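Local structure of outer membrane protein (Bartonella henselae, 2FI9) at residues Cys39-Ile44 with Asp67-Leu72; Pro54-Ile59 with Arg88-Glu93; Ser60-Glu65 with Lys94-Asp99; Leu72-Gly77 with Leu81-Glu86; Gly104-Thr109 with Ala122-Val127. The protein is of unknown function, an outer membrane protein by name and a member of the uncharacterised DUF498/DUF598 family. All coordinates share one frame; numbering follows the deposited sequence.

Contact 1: residues Cys39-Ile44 with Asp67-Leu72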
# COMPACT_ATOMS: atom_id res chain seq x y z
N CYS A 39 4.05 -1.43 1.05
CA CYS A 39 5.29 -0.76 0.72
C CYS A 39 5.48 0.32 1.75
O CYS A 39 4.72 1.28 1.79
CB CYS A 39 5.21 -0.12 -0.66
SG CYS A 39 4.70 -1.24 -1.98
N ILE A 40 6.47 0.14 2.61
CA ILE A 40 6.68 1.06 3.73
C ILE A 40 8.19 1.38 3.81
O ILE A 40 8.98 0.74 3.11
CB ILE A 40 6.10 0.47 5.04
CG1 ILE A 40 6.67 -0.94 5.28
CG2 ILE A 40 4.59 0.41 4.95
CD1 ILE A 40 6.21 -1.59 6.59
N PRO A 41 8.58 2.40 4.58
CA PRO A 41 10.03 2.72 4.59
C PRO A 41 10.97 1.53 4.84
O PRO A 41 12.09 1.53 4.29
CB PRO A 41 10.14 3.77 5.70
CG PRO A 41 8.84 4.49 5.59
CD PRO A 41 7.81 3.38 5.38
N SER A 42 10.54 0.54 5.64
CA SER A 42 11.41 -0.62 5.95
C SER A 42 11.43 -1.69 4.85
O SER A 42 12.20 -2.65 4.92
CB SER A 42 11.00 -1.26 7.28
OG SER A 42 9.73 -1.90 7.15
N GLY A 43 10.56 -1.55 3.85
CA GLY A 43 10.59 -2.44 2.70
C GLY A 43 9.26 -2.74 2.06
O GLY A 43 8.25 -2.12 2.39
N ILE A 44 9.29 -3.70 1.15
CA ILE A 44 8.09 -4.19 0.49
C ILE A 44 7.85 -5.60 1.01
O ILE A 44 8.73 -6.46 0.88
CB ILE A 44 8.28 -4.23 -1.04
CG1 ILE A 44 8.66 -2.83 -1.55
CG2 ILE A 44 6.99 -4.73 -1.75
CD1 ILE A 44 8.98 -2.74 -3.04
N ASP A 67 5.82 6.71 12.59
CA ASP A 67 6.75 7.83 12.75
C ASP A 67 7.41 8.23 11.43
O ASP A 67 7.86 9.36 11.29
CB ASP A 67 7.82 7.53 13.82
CG ASP A 67 7.39 7.96 15.23
OD1 ASP A 67 6.43 8.76 15.38
OD2 ASP A 67 8.04 7.53 16.22
N GLN A 68 7.46 7.31 10.46
CA GLN A 68 8.12 7.57 9.17
C GLN A 68 7.16 7.61 7.98
O GLN A 68 7.58 7.64 6.83
CB GLN A 68 9.21 6.52 8.89
CG GLN A 68 10.53 6.73 9.65
CD GLN A 68 10.61 5.93 10.95
OE1 GLN A 68 11.56 6.10 11.73
NE2 GLN A 68 9.63 5.05 11.18
N ILE A 69 5.86 7.60 8.27
CA ILE A 69 4.82 7.60 7.24
C ILE A 69 3.87 8.76 7.48
O ILE A 69 3.25 8.84 8.55
CB ILE A 69 4.02 6.26 7.24
CG1 ILE A 69 4.98 5.09 6.94
CG2 ILE A 69 2.88 6.29 6.23
CD1 ILE A 69 4.41 3.72 7.26
N GLU A 70 3.77 9.67 6.51
CA GLU A 70 2.77 10.76 6.57
C GLU A 70 1.51 10.43 5.78
O GLU A 70 0.41 10.89 6.12
CB GLU A 70 3.32 12.07 6.02
CG GLU A 70 4.46 12.66 6.84
CD GLU A 70 4.50 14.18 6.74
OE1 GLU A 70 3.44 14.82 6.98
OE2 GLU A 70 5.59 14.72 6.42
N VAL A 71 1.68 9.67 4.71
CA VAL A 71 0.53 9.37 3.82
C VAL A 71 0.52 7.90 3.41
O VAL A 71 1.56 7.33 3.05
CB VAL A 71 0.45 10.34 2.58
CG1 VAL A 71 1.72 10.33 1.78
CG2 VAL A 71 -0.75 10.01 1.67
N LEU A 72 -0.66 7.28 3.54
CA LEU A 72 -0.88 5.93 3.09
C LEU A 72 -1.88 5.88 1.92
O LEU A 72 -3.03 6.35 2.04
CB LEU A 72 -1.38 5.05 4.24
CG LEU A 72 -1.72 3.61 3.83
CD1 LEU A 72 -0.47 2.83 3.38
CD2 LEU A 72 -2.42 2.91 4.96
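The Pro-41 ring, puckered rather than flat, is met at its outer rim by Gln-68 and Ile-69, not over either face. Two neighbouring ring carbons do the touching. CG lies 3.6 Å from the carbonyl O of Gln-68 and 3.9 Å from CB of Gln-68. CD lies 3.7 Å from CG1 of Ile-69.

Ile-69 carries the buried side of the contact. Its CG1 is anti to the carbonyl carbon (chi1 -61°), and the chain runs on nearly straight to CD1. This methyl therefore reaches two residues at once. It lies 3.9 Å from CD of Pro-41 and 4.0 Å from CG2 of Ile-40. The other branch of Ile-40, ending in CD1, leads away.

No hydrogen bond crosses between the segments, so the contact is van der Waals throughout. Pro-41 is held by its own turn. Residues Ile-40 to Gly-43 form a type I beta turn, closed by two backbone bonds: Ile-40 N to Gly-43 O and Gly-43 N to Ile-40 O, both 2.9 Å. It is the tip of a two-residue beta hairpin that joins strands 36-40 and 43-47.

Strand 120-124 lies between strands 36-40 and 71-75 in the mixed sheet. The contact thus joins the hairpin tip to the chain entering strand 71-75, past one intervening strand. Ala-121 of that strand touches both Ile-40 and Ile-69. Val-62 of helix 60-64 also packs on both isoleucines.

Contact 2: residues Pro54-Ile59 with Arg88-Glu93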
# COMPACT_ATOMS: atom_id res chain seq x y z
N PRO A 54 -8.95 -3.66 3.23
CA PRO A 54 -7.94 -4.02 4.21
C PRO A 54 -8.52 -4.24 5.59
O PRO A 54 -9.56 -3.67 5.94
CB PRO A 54 -7.01 -2.80 4.22
CG PRO A 54 -7.76 -1.71 3.67
CD PRO A 54 -8.85 -2.26 2.80
N THR A 55 -7.84 -5.09 6.36
CA THR A 55 -8.20 -5.36 7.74
C THR A 55 -7.22 -4.63 8.65
O THR A 55 -6.23 -4.04 8.19
CB THR A 55 -8.15 -6.87 8.05
OG1 THR A 55 -6.79 -7.31 7.99
CG2 THR A 55 -8.98 -7.66 7.05
N GLN A 56 -7.50 -4.66 9.96
CA GLN A 56 -6.59 -4.09 10.95
C GLN A 56 -5.19 -4.72 10.86
O GLN A 56 -4.19 -4.01 10.86
CB GLN A 56 -7.21 -4.19 12.34
CG GLN A 56 -8.53 -3.39 12.41
CD GLN A 56 -9.38 -3.63 13.65
OE1 GLN A 56 -8.86 -3.93 14.73
NE2 GLN A 56 -10.69 -3.47 13.51
N GLU A 57 -5.13 -6.05 10.74
CA GLU A 57 -3.87 -6.76 10.51
C GLU A 57 -3.12 -6.28 9.26
O GLU A 57 -1.90 -6.07 9.29
CB GLU A 57 -4.13 -8.25 10.32
CG GLU A 57 -3.99 -9.07 11.57
CD GLU A 57 -3.62 -10.52 11.25
OE1 GLU A 57 -3.70 -11.37 12.17
OE2 GLU A 57 -3.25 -10.81 10.08
N ASP A 58 -3.85 -6.12 8.17
CA ASP A 58 -3.26 -5.66 6.92
C ASP A 58 -2.41 -4.41 7.07
O ASP A 58 -1.38 -4.26 6.39
CB ASP A 58 -4.32 -5.43 5.85
CG ASP A 58 -4.93 -6.72 5.36
OD1 ASP A 58 -4.33 -7.78 5.61
OD2 ASP A 58 -6.00 -6.67 4.74
N ILE A 59 -2.85 -3.51 7.94
CA ILE A 59 -2.20 -2.21 8.07
C ILE A 59 -1.29 -2.11 9.31
O ILE A 59 -0.70 -1.07 9.58
CB ILE A 59 -3.24 -1.03 8.05
CG1 ILE A 59 -4.14 -1.06 9.29
CG2 ILE A 59 -4.06 -1.05 6.76
CD1 ILE A 59 -4.74 0.30 9.65
N ARG A 88 -10.06 3.80 9.71
CA ARG A 88 -10.00 5.26 9.66
C ARG A 88 -9.57 5.81 11.02
O ARG A 88 -8.69 6.67 11.08
CB ARG A 88 -11.35 5.86 9.22
CG ARG A 88 -11.75 5.48 7.77
CD ARG A 88 -12.89 6.30 7.23
NE ARG A 88 -14.05 6.36 8.11
CZ ARG A 88 -15.17 5.66 7.94
NH1 ARG A 88 -15.31 4.82 6.91
NH2 ARG A 88 -16.18 5.79 8.81
N VAL A 89 -10.17 5.28 12.09
CA VAL A 89 -9.77 5.61 13.47
C VAL A 89 -8.30 5.32 13.77
O VAL A 89 -7.57 6.20 14.23
CB VAL A 89 -10.69 4.90 14.50
CG1 VAL A 89 -10.25 5.18 15.94
CG2 VAL A 89 -12.13 5.38 14.31
N LEU A 90 -7.86 4.08 13.53
CA LEU A 90 -6.47 3.69 13.79
C LEU A 90 -5.47 4.58 13.05
O LEU A 90 -4.47 5.04 13.63
CB LEU A 90 -6.26 2.23 13.40
CG LEU A 90 -6.98 1.17 14.23
CD1 LEU A 90 -7.06 -0.13 13.44
CD2 LEU A 90 -6.30 0.95 15.56
N LEU A 91 -5.72 4.82 11.77
CA LEU A 91 -4.83 5.67 10.96
C LEU A 91 -4.82 7.11 11.48
O LEU A 91 -3.76 7.75 11.61
CB LEU A 91 -5.20 5.60 9.48
CG LEU A 91 -4.84 4.24 8.85
CD1 LEU A 91 -5.61 4.00 7.54
CD2 LEU A 91 -3.28 4.09 8.70
N TRP A 92 -6.01 7.61 11.82
CA TRP A 92 -6.15 8.94 12.40
C TRP A 92 -5.35 9.09 13.69
O TRP A 92 -4.70 10.11 13.89
CB TRP A 92 -7.64 9.26 12.63
CG TRP A 92 -7.90 10.62 13.21
CD1 TRP A 92 -8.22 11.75 12.52
CD2 TRP A 92 -7.87 10.99 14.60
NE1 TRP A 92 -8.38 12.80 13.39
CE2 TRP A 92 -8.18 12.36 14.67
CE3 TRP A 92 -7.62 10.28 15.79
CZ2 TRP A 92 -8.24 13.05 15.88
CZ3 TRP A 92 -7.67 10.97 17.00
CH2 TRP A 92 -7.99 12.34 17.04
N GLU A 93 -5.41 8.07 14.56
CA GLU A 93 -4.68 8.08 15.84
C GLU A 93 -3.18 8.20 15.66
O GLU A 93 -2.48 8.64 16.56
CB GLU A 93 -4.94 6.79 16.61
CG GLU A 93 -6.35 6.58 17.08
CD GLU A 93 -6.54 5.23 17.77
OE1 GLU A 93 -5.60 4.39 17.77
OE2 GLU A 93 -7.63 5.00 18.32
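Gln-56 and Ile-59 reach helix 85-93 from a turn tied by two polar bonds. The shorter runs from Thr-55 N to Asp-58 OD2, 2.9 Å, with an N-H...O angle of 160°. The donor comes from above the carboxylate plane, 49° out of it. The return bond goes from Asp-58 N to Thr-55 OG1 at 3.2 Å and forms an ST motif. The first holds the Asp-58 carboxylate, on the side away from helix 85-93; the second ties the Asp-58 backbone to the Thr-55 hydroxyl.

Across the contact only carbon atoms touch. CG of Gln-56 lies 3.7 Å from CD1 of Leu-90, and the two side chains cross at about a right angle. Gln-56 is extended beyond CG, so its aliphatic part does the packing and its amide runs on toward Glu-86.

Ile-59 and Leu-91 make the buried part. CG1 of Ile-59 stands between the backbone N and the carbonyl carbon (chi1 66°), and CD1 extends from there to Leu-91. CD1 of Ile-59 lies 4.0 Å from CG of Leu-91 and 4.2 Å from its CD2. CD1 of Leu-90 is a looser neighbour, 4.5 Å from CD1 of Ile-59. Leu-90 is partly exposed, whereas Leu-91 is buried.

The segment 54-59 leads into helix 60-64 and lies beside helix 85-93. Leu-87 of the latter helix also touches Gln-56 and Ile-59. Both segments pack on the mixed sheet: Leu-123 of strand 120-124 touches Ile-59, and Leu-72 of strand 71-75 touches Leu-91.

Contact 3: residues Ser60-Glu65 with Lys94-Asp99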
# COMPACT_ATOMS: atom_id res chain seq x y z
N SER A 60 -1.16 -3.22 10.03
CA SER A 60 -0.37 -3.25 11.26
C SER A 60 1.08 -2.76 11.09
O SER A 60 1.60 -2.07 11.95
CB SER A 60 -0.39 -4.65 11.88
OG SER A 60 0.09 -5.61 10.96
N ARG A 61 1.72 -3.09 9.97
CA ARG A 61 3.09 -2.63 9.74
C ARG A 61 3.16 -1.12 9.51
O ARG A 61 4.15 -0.47 9.89
CB ARG A 61 3.74 -3.37 8.58
CG ARG A 61 4.34 -4.71 8.95
CD ARG A 61 5.10 -5.29 7.76
NE ARG A 61 5.66 -6.61 8.02
CZ ARG A 61 6.83 -6.85 8.61
NH1 ARG A 61 7.60 -5.84 9.04
NH2 ARG A 61 7.25 -8.09 8.78
N VAL A 62 2.12 -0.59 8.87
CA VAL A 62 2.00 0.85 8.64
C VAL A 62 1.87 1.57 9.98
O VAL A 62 2.59 2.54 10.23
CB VAL A 62 0.80 1.19 7.74
CG1 VAL A 62 0.54 2.69 7.70
CG2 VAL A 62 1.04 0.68 6.36
N LEU A 63 0.97 1.09 10.83
CA LEU A 63 0.78 1.71 12.13
C LEU A 63 2.10 1.69 12.91
O LEU A 63 2.50 2.69 13.53
CB LEU A 63 -0.34 1.00 12.91
CG LEU A 63 -1.73 1.10 12.24
CD1 LEU A 63 -2.76 0.29 13.00
CD2 LEU A 63 -2.22 2.56 12.12
N GLU A 64 2.79 0.56 12.87
CA GLU A 64 4.01 0.37 13.64
C GLU A 64 5.16 1.28 13.18
O GLU A 64 6.05 1.62 13.96
CB GLU A 64 4.44 -1.10 13.57
CG GLU A 64 3.48 -2.06 14.33
CD GLU A 64 3.65 -3.53 13.93
OE1 GLU A 64 4.69 -3.87 13.32
OE2 GLU A 64 2.76 -4.36 14.23
N GLU A 65 5.13 1.68 11.90
CA GLU A 65 6.17 2.54 11.33
C GLU A 65 5.64 3.95 11.09
O GLU A 65 6.19 4.70 10.27
CB GLU A 65 6.67 1.94 10.02
CG GLU A 65 7.36 0.62 10.19
CD GLU A 65 8.15 0.19 8.95
OE1 GLU A 65 8.50 1.03 8.09
OE2 GLU A 65 8.41 -1.02 8.86
N LYS A 94 -2.68 7.77 14.51
CA LYS A 94 -1.24 7.79 14.24
C LYS A 94 -0.88 8.95 13.30
O LYS A 94 0.25 9.02 12.81
CB LYS A 94 -0.80 6.47 13.62
CG LYS A 94 -0.95 5.25 14.53
CD LYS A 94 0.09 5.26 15.62
CE LYS A 94 -0.03 4.03 16.48
NZ LYS A 94 0.84 4.20 17.67
N ARG A 95 -1.85 9.83 13.07
CA ARG A 95 -1.69 11.01 12.21
C ARG A 95 -1.19 10.64 10.81
O ARG A 95 -0.35 11.34 10.24
CB ARG A 95 -0.73 12.04 12.83
CG ARG A 95 -0.96 12.36 14.32
CD ARG A 95 -2.23 13.10 14.52
NE ARG A 95 -2.65 13.10 15.93
CZ ARG A 95 -3.93 13.13 16.32
NH1 ARG A 95 -4.91 13.13 15.42
NH2 ARG A 95 -4.22 13.14 17.62
N ILE A 96 -1.68 9.53 10.28
CA ILE A 96 -1.39 9.17 8.91
C ILE A 96 -2.56 9.59 8.04
O ILE A 96 -3.70 9.16 8.28
CB ILE A 96 -1.12 7.66 8.75
CG1 ILE A 96 0.09 7.25 9.60
CG2 ILE A 96 -0.92 7.30 7.27
CD1 ILE A 96 0.23 5.77 9.72
N SER A 97 -2.29 10.43 7.06
CA SER A 97 -3.33 10.83 6.13
C SER A 97 -3.43 9.73 5.06
O SER A 97 -2.42 9.24 4.54
CB SER A 97 -3.07 12.25 5.58
OG SER A 97 -2.37 12.25 4.35
N SER A 98 -4.65 9.28 4.78
CA SER A 98 -4.82 8.12 3.92
C SER A 98 -5.98 8.24 2.98
O SER A 98 -6.93 8.99 3.22
CB SER A 98 -4.92 6.84 4.76
OG SER A 98 -6.10 6.84 5.56
N ASP A 99 -5.91 7.49 1.89
CA ASP A 99 -6.99 7.52 0.93
C ASP A 99 -7.02 6.25 0.11
O ASP A 99 -6.00 5.60 -0.08
CB ASP A 99 -6.89 8.74 0.05
CG ASP A 99 -8.23 9.17 -0.50
OD1 ASP A 99 -9.30 8.67 -0.03
OD2 ASP A 99 -8.21 10.02 -1.41
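Two kinds of contact join Val-62 and Leu-63 to the 94-99 segment. The first is purely apolar. CG1 of Val-62 lies 3.7 Å from CD1 of Ile-96. Val-62 turns this methyl anti to its own nitrogen (chi1 171°), and Ile-96 extends CD1 to meet it. The same CD1 is 4.0 Å from the carbonyl O of Val-62. Both residues are buried.

The second contact uses the aliphatic part of a charged chain. CG of Lys-94 lies 3.8 Å from CD2 of Leu-63, and the side chains cross at about a right angle. A bend at chi2 (-72°) then lays the lysine along the end of the short helix. Its CD and CE are each 4.1 Å from the carbonyl O of Leu-63. The ammonium group continues toward the surface. Its charge is near the C-terminal end of helix 60-64, which is probably electrostatically favourable.

Backbone bonds do not cross between the two segments. They shape each segment separately. Glu-64 N bonds to Ser-60 O at 3.0 Å, and the bonds from Glu-65 N are weak, where the helix gives way to loop.

On the other side, Arg-95 has a positive phi of 55° and is the C' residue of a Schellman motif. Ile-96 N closes back on Leu-91 O, and Arg-95 N on Trp-92 O. The motif ends helix 85-93 and turns the chain into strand 97-101. It thus forms the second loop of the beta-alpha-beta unit that begins with strand 71-75. The mixed sheet holding this unit, with strand order 2-1-5-3-4, is that of the MTH938-like fold.

Contact 4: residues Leu72-Gly77 with Leu81-Glu86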
# COMPACT_ATOMS: atom_id res chain seq x y z
N LEU A 72 -0.66 7.28 3.54
CA LEU A 72 -0.88 5.93 3.09
C LEU A 72 -1.88 5.88 1.92
O LEU A 72 -3.03 6.35 2.04
CB LEU A 72 -1.38 5.05 4.24
CG LEU A 72 -1.72 3.61 3.83
CD1 LEU A 72 -0.47 2.83 3.38
CD2 LEU A 72 -2.42 2.91 4.96
N LEU A 73 -1.44 5.32 0.79
CA LEU A 73 -2.33 5.10 -0.34
C LEU A 73 -2.81 3.67 -0.22
O LEU A 73 -2.02 2.77 0.07
CB LEU A 73 -1.59 5.31 -1.66
CG LEU A 73 -0.85 6.65 -1.75
CD1 LEU A 73 0.06 6.69 -2.96
CD2 LEU A 73 -1.87 7.79 -1.78
N ILE A 74 -4.12 3.46 -0.40
CA ILE A 74 -4.69 2.14 -0.33
C ILE A 74 -5.32 1.78 -1.67
O ILE A 74 -6.31 2.41 -2.12
CB ILE A 74 -5.71 2.04 0.83
CG1 ILE A 74 -5.00 2.39 2.14
CG2 ILE A 74 -6.30 0.63 0.89
CD1 ILE A 74 -5.93 2.76 3.27
N GLY A 75 -4.73 0.79 -2.32
CA GLY A 75 -5.23 0.30 -3.61
C GLY A 75 -6.19 -0.82 -3.31
O GLY A 75 -5.77 -1.88 -2.80
N THR A 76 -7.48 -0.58 -3.59
CA THR A 76 -8.56 -1.51 -3.23
C THR A 76 -9.06 -2.37 -4.39
O THR A 76 -10.27 -2.68 -4.49
CB THR A 76 -9.78 -0.76 -2.61
OG1 THR A 76 -10.26 0.23 -3.52
CG2 THR A 76 -9.40 -0.11 -1.29
N GLY A 77 -8.14 -2.74 -5.28
CA GLY A 77 -8.45 -3.61 -6.41
C GLY A 77 -8.95 -2.84 -7.62
O GLY A 77 -8.45 -1.75 -7.91
N LEU A 81 -12.92 1.46 -3.13
CA LEU A 81 -13.77 1.05 -1.99
C LEU A 81 -13.50 1.92 -0.78
O LEU A 81 -12.39 2.42 -0.61
CB LEU A 81 -13.48 -0.41 -1.63
CG LEU A 81 -13.62 -1.45 -2.74
CD1 LEU A 81 -13.40 -2.86 -2.18
CD2 LEU A 81 -14.99 -1.33 -3.44
N ARG A 82 -14.51 2.11 0.06
CA ARG A 82 -14.39 2.90 1.29
C ARG A 82 -13.51 2.24 2.32
O ARG A 82 -13.50 1.02 2.46
CB ARG A 82 -15.78 3.13 1.91
CG ARG A 82 -16.70 3.97 1.04
CD ARG A 82 -16.29 5.45 0.94
NE ARG A 82 -15.68 5.98 2.17
CZ ARG A 82 -16.30 6.15 3.34
NH1 ARG A 82 -17.58 5.85 3.48
NH2 ARG A 82 -15.62 6.64 4.37
N LEU A 83 -12.76 3.06 3.04
CA LEU A 83 -11.95 2.58 4.14
C LEU A 83 -12.89 2.35 5.33
O LEU A 83 -13.68 3.23 5.67
CB LEU A 83 -10.91 3.64 4.49
CG LEU A 83 -9.82 3.24 5.47
CD1 LEU A 83 -9.05 2.04 4.95
CD2 LEU A 83 -8.89 4.43 5.67
N PRO A 84 -12.86 1.14 5.92
CA PRO A 84 -13.73 0.82 7.05
C PRO A 84 -13.47 1.76 8.23
O PRO A 84 -12.34 2.22 8.43
CB PRO A 84 -13.34 -0.62 7.42
CG PRO A 84 -12.63 -1.17 6.22
CD PRO A 84 -12.01 -0.01 5.53
N GLU A 85 -14.52 2.01 9.00
CA GLU A 85 -14.51 2.92 10.15
C GLU A 85 -13.34 2.63 11.12
O GLU A 85 -12.63 3.54 11.55
CB GLU A 85 -15.87 2.82 10.85
CG GLU A 85 -16.03 3.69 12.10
CD GLU A 85 -17.44 3.63 12.67
OE1 GLU A 85 -18.30 2.91 12.12
OE2 GLU A 85 -17.70 4.29 13.69
N GLU A 86 -13.17 1.36 11.46
CA GLU A 86 -12.14 0.90 12.38
C GLU A 86 -10.73 1.31 11.92
O GLU A 86 -9.91 1.73 12.74
CB GLU A 86 -12.22 -0.62 12.50
CG GLU A 86 -13.51 -1.14 13.13
CD GLU A 86 -14.72 -1.26 12.16
OE1 GLU A 86 -14.68 -0.81 10.99
OE2 GLU A 86 -15.74 -1.81 12.61
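Thr-76 and Leu-81 meet through the threonine hydroxyl. A chi1 of 57° sets OG1 between the backbone N and the carbonyl carbon, where it meets Leu-81 N. OG1 of Thr-76 accepts the N-H of Leu-81 N at 3.0 Å, with a bent N-H...O angle of 143°. OG1 also pairs with Glu-79 O, so two backbone groups of the following loop grip one hydroxyl. The other branch of Thr-76, CG2, lies 4.0 Å from the carbonyl O of Leu-81.

Leu-81 folds over the threonine. Its CB is 3.8 Å from CB of Thr-76, and its CD1 lies 3.9 Å from the carbonyl O of Thr-76. The two side chains cross at a slant.

Ile-74 and Leu-83 make a second touch, deeper in the core. CG of Leu-83 is swung anti to the backbone N (chi1 -170°), which brings the branch end toward the strand although CB points elsewhere. Its CD1 lies 3.6 Å from CD1 of Ile-74, and CD2 is slightly farther, at 4.2 Å from the same methyl. The isoleucine is extended to CD1, and the side chains meet at about a right angle.

These residues join strand 71-75 to the chain entering helix 85-93, in the first loop of a beta-alpha-beta unit. The chemistry is split. A buried hydroxyl satisfied by backbone groups ties the start of the loop to Leu-81, while between Ile-74 and Leu-83 the contact is made by methyl groups.

Contact 5: residues Gly104-Thr109 with Ala122-Val127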
# COMPACT_ATOMS: atom_id res chain seq x y z
N GLY A 104 -4.55 0.23 -9.55
CA GLY A 104 -3.81 0.91 -10.63
C GLY A 104 -3.47 2.35 -10.27
O GLY A 104 -2.33 2.77 -10.37
N ALA A 105 -4.48 3.08 -9.80
CA ALA A 105 -4.33 4.47 -9.39
C ALA A 105 -3.36 4.58 -8.23
O ALA A 105 -2.55 5.50 -8.20
CB ALA A 105 -5.69 5.06 -9.00
N ALA A 106 -3.45 3.67 -7.27
CA ALA A 106 -2.56 3.73 -6.11
C ALA A 106 -1.10 3.53 -6.53
O ALA A 106 -0.19 4.24 -6.06
CB ALA A 106 -2.99 2.72 -5.07
N VAL A 107 -0.86 2.57 -7.43
CA VAL A 107 0.50 2.35 -7.94
C VAL A 107 1.06 3.63 -8.56
O VAL A 107 2.19 4.05 -8.24
CB VAL A 107 0.55 1.20 -9.00
CG1 VAL A 107 1.89 1.22 -9.80
CG2 VAL A 107 0.30 -0.17 -8.34
N ARG A 108 0.27 4.26 -9.44
CA ARG A 108 0.74 5.42 -10.19
C ARG A 108 1.01 6.59 -9.26
O ARG A 108 2.02 7.27 -9.43
CB ARG A 108 -0.26 5.81 -11.27
CG ARG A 108 -0.30 4.82 -12.42
CD ARG A 108 -1.25 5.29 -13.51
NE ARG A 108 -2.66 5.28 -13.10
CZ ARG A 108 -3.50 4.26 -13.27
NH1 ARG A 108 -3.08 3.13 -13.85
NH2 ARG A 108 -4.75 4.36 -12.88
N THR A 109 0.14 6.76 -8.27
CA THR A 109 0.25 7.83 -7.28
C THR A 109 1.40 7.57 -6.32
O THR A 109 2.15 8.50 -6.01
CB THR A 109 -1.06 8.01 -6.45
OG1 THR A 109 -2.18 8.21 -7.32
CG2 THR A 109 -0.95 9.20 -5.52
N ALA A 122 2.21 2.50 0.74
CA ALA A 122 1.09 1.97 -0.04
C ALA A 122 0.72 0.57 0.42
O ALA A 122 1.59 -0.24 0.74
CB ALA A 122 1.45 1.94 -1.52
N LEU A 123 -0.59 0.29 0.48
CA LEU A 123 -1.09 -1.05 0.67
C LEU A 123 -1.79 -1.38 -0.62
O LEU A 123 -2.72 -0.69 -1.01
CB LEU A 123 -2.08 -1.08 1.83
CG LEU A 123 -2.80 -2.40 2.10
CD1 LEU A 123 -1.83 -3.55 2.27
CD2 LEU A 123 -3.70 -2.30 3.35
N LEU A 124 -1.36 -2.44 -1.30
CA LEU A 124 -1.85 -2.68 -2.65
C LEU A 124 -2.46 -4.07 -2.80
O LEU A 124 -1.74 -5.06 -2.76
CB LEU A 124 -0.72 -2.47 -3.67
CG LEU A 124 0.03 -1.13 -3.60
CD1 LEU A 124 1.31 -1.14 -4.40
CD2 LEU A 124 -0.84 0.04 -4.08
N PHE A 125 -3.78 -4.13 -3.00
CA PHE A 125 -4.43 -5.39 -3.32
C PHE A 125 -4.11 -5.76 -4.74
O PHE A 125 -4.35 -4.99 -5.65
CB PHE A 125 -5.93 -5.29 -3.15
CG PHE A 125 -6.67 -6.58 -3.40
CD1 PHE A 125 -6.60 -7.63 -2.49
CD2 PHE A 125 -7.47 -6.74 -4.53
CE1 PHE A 125 -7.29 -8.81 -2.71
CE2 PHE A 125 -8.19 -7.92 -4.75
CZ PHE A 125 -8.09 -8.96 -3.84
N ALA A 126 -3.58 -6.96 -4.93
CA ALA A 126 -3.15 -7.42 -6.25
C ALA A 126 -4.37 -7.76 -7.07
O ALA A 126 -5.20 -8.55 -6.65
CB ALA A 126 -2.28 -8.64 -6.11
N VAL A 127 -4.45 -7.16 -8.25
CA VAL A 127 -5.56 -7.39 -9.18
C VAL A 127 -5.13 -8.29 -10.33
O VAL A 127 -3.94 -8.41 -10.65
CB VAL A 127 -6.12 -6.06 -9.79
CG1 VAL A 127 -6.84 -5.23 -8.75
CG2 VAL A 127 -5.02 -5.24 -10.43
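Leu-124 reaches from strand 120-124 to Ala-106 and Val-107 on helix 103-115. Its CB points at the helix, but neither CB nor CG comes within touching range of the 104-109 segment. The contact begins at the branch. CG is anti to the carbonyl carbon (chi1 -53°), and the two methyls then divide between two helix residues. CD2 lies 3.6 Å from CB of Ala-106 and 4.2 Å from the backbone N of Val-107. CD1 lies 4.2 Å from CG2 of Val-107, and these two side chains cross at about a right angle. CD1 also comes near SG of Cys-39 on the next strand.

Ala-106 has only a methyl to offer, so the helix can approach the sheet closely here. CA of Ala-106 is 7.3 Å from CA of Ala-122. In this MTH938-like fold, strand 120-124 is the middle strand of the five-stranded mixed sheet. Leu-124 faces helix 103-115. Leu-123 points away from that helix, toward Pro-54 and Ile-59. Phe-26 of the small antiparallel sheet touches both Leu-124 and Val-107, and Ile-37 of strand 36-40 also packs on Leu-124.

No hydrogen bond crosses between the segments. Within the helix, Ala-105 O accepts twice. Thr-109 N lies 3.0 Å from Ala-105 O and Thr-109 OG1 2.9 Å, and they approach from opposite faces of the carbonyl plane. Arg-108 stays on the surface side of the helix, where one face of its guanidinium covers Gly-104 O, 3.4 Å from the plane.

Contacts 4 and 5 are buried, while contacts 1, 2 and 3 are partly buried and reach the surface through Gln-68, Gln-56 and Lys-94. All five rest on the mixed sheet. Helix 103-115 in contact 5 lies on one side of it; helices 60-64 and 85-93 in contacts 2 and 3 lie on the other. Contacts 1 and 4 share strand 71-75, and contacts 2 and 4 share helix 85-93. Only contact 4 has a hydrogen bond between its segments. The others are joined by carbon contacts. Leu-91 of contact 2 links outward, touching Leu-83 of contact 4 and Leu-63 of contact 3. Contacts 3 and 5 do not touch.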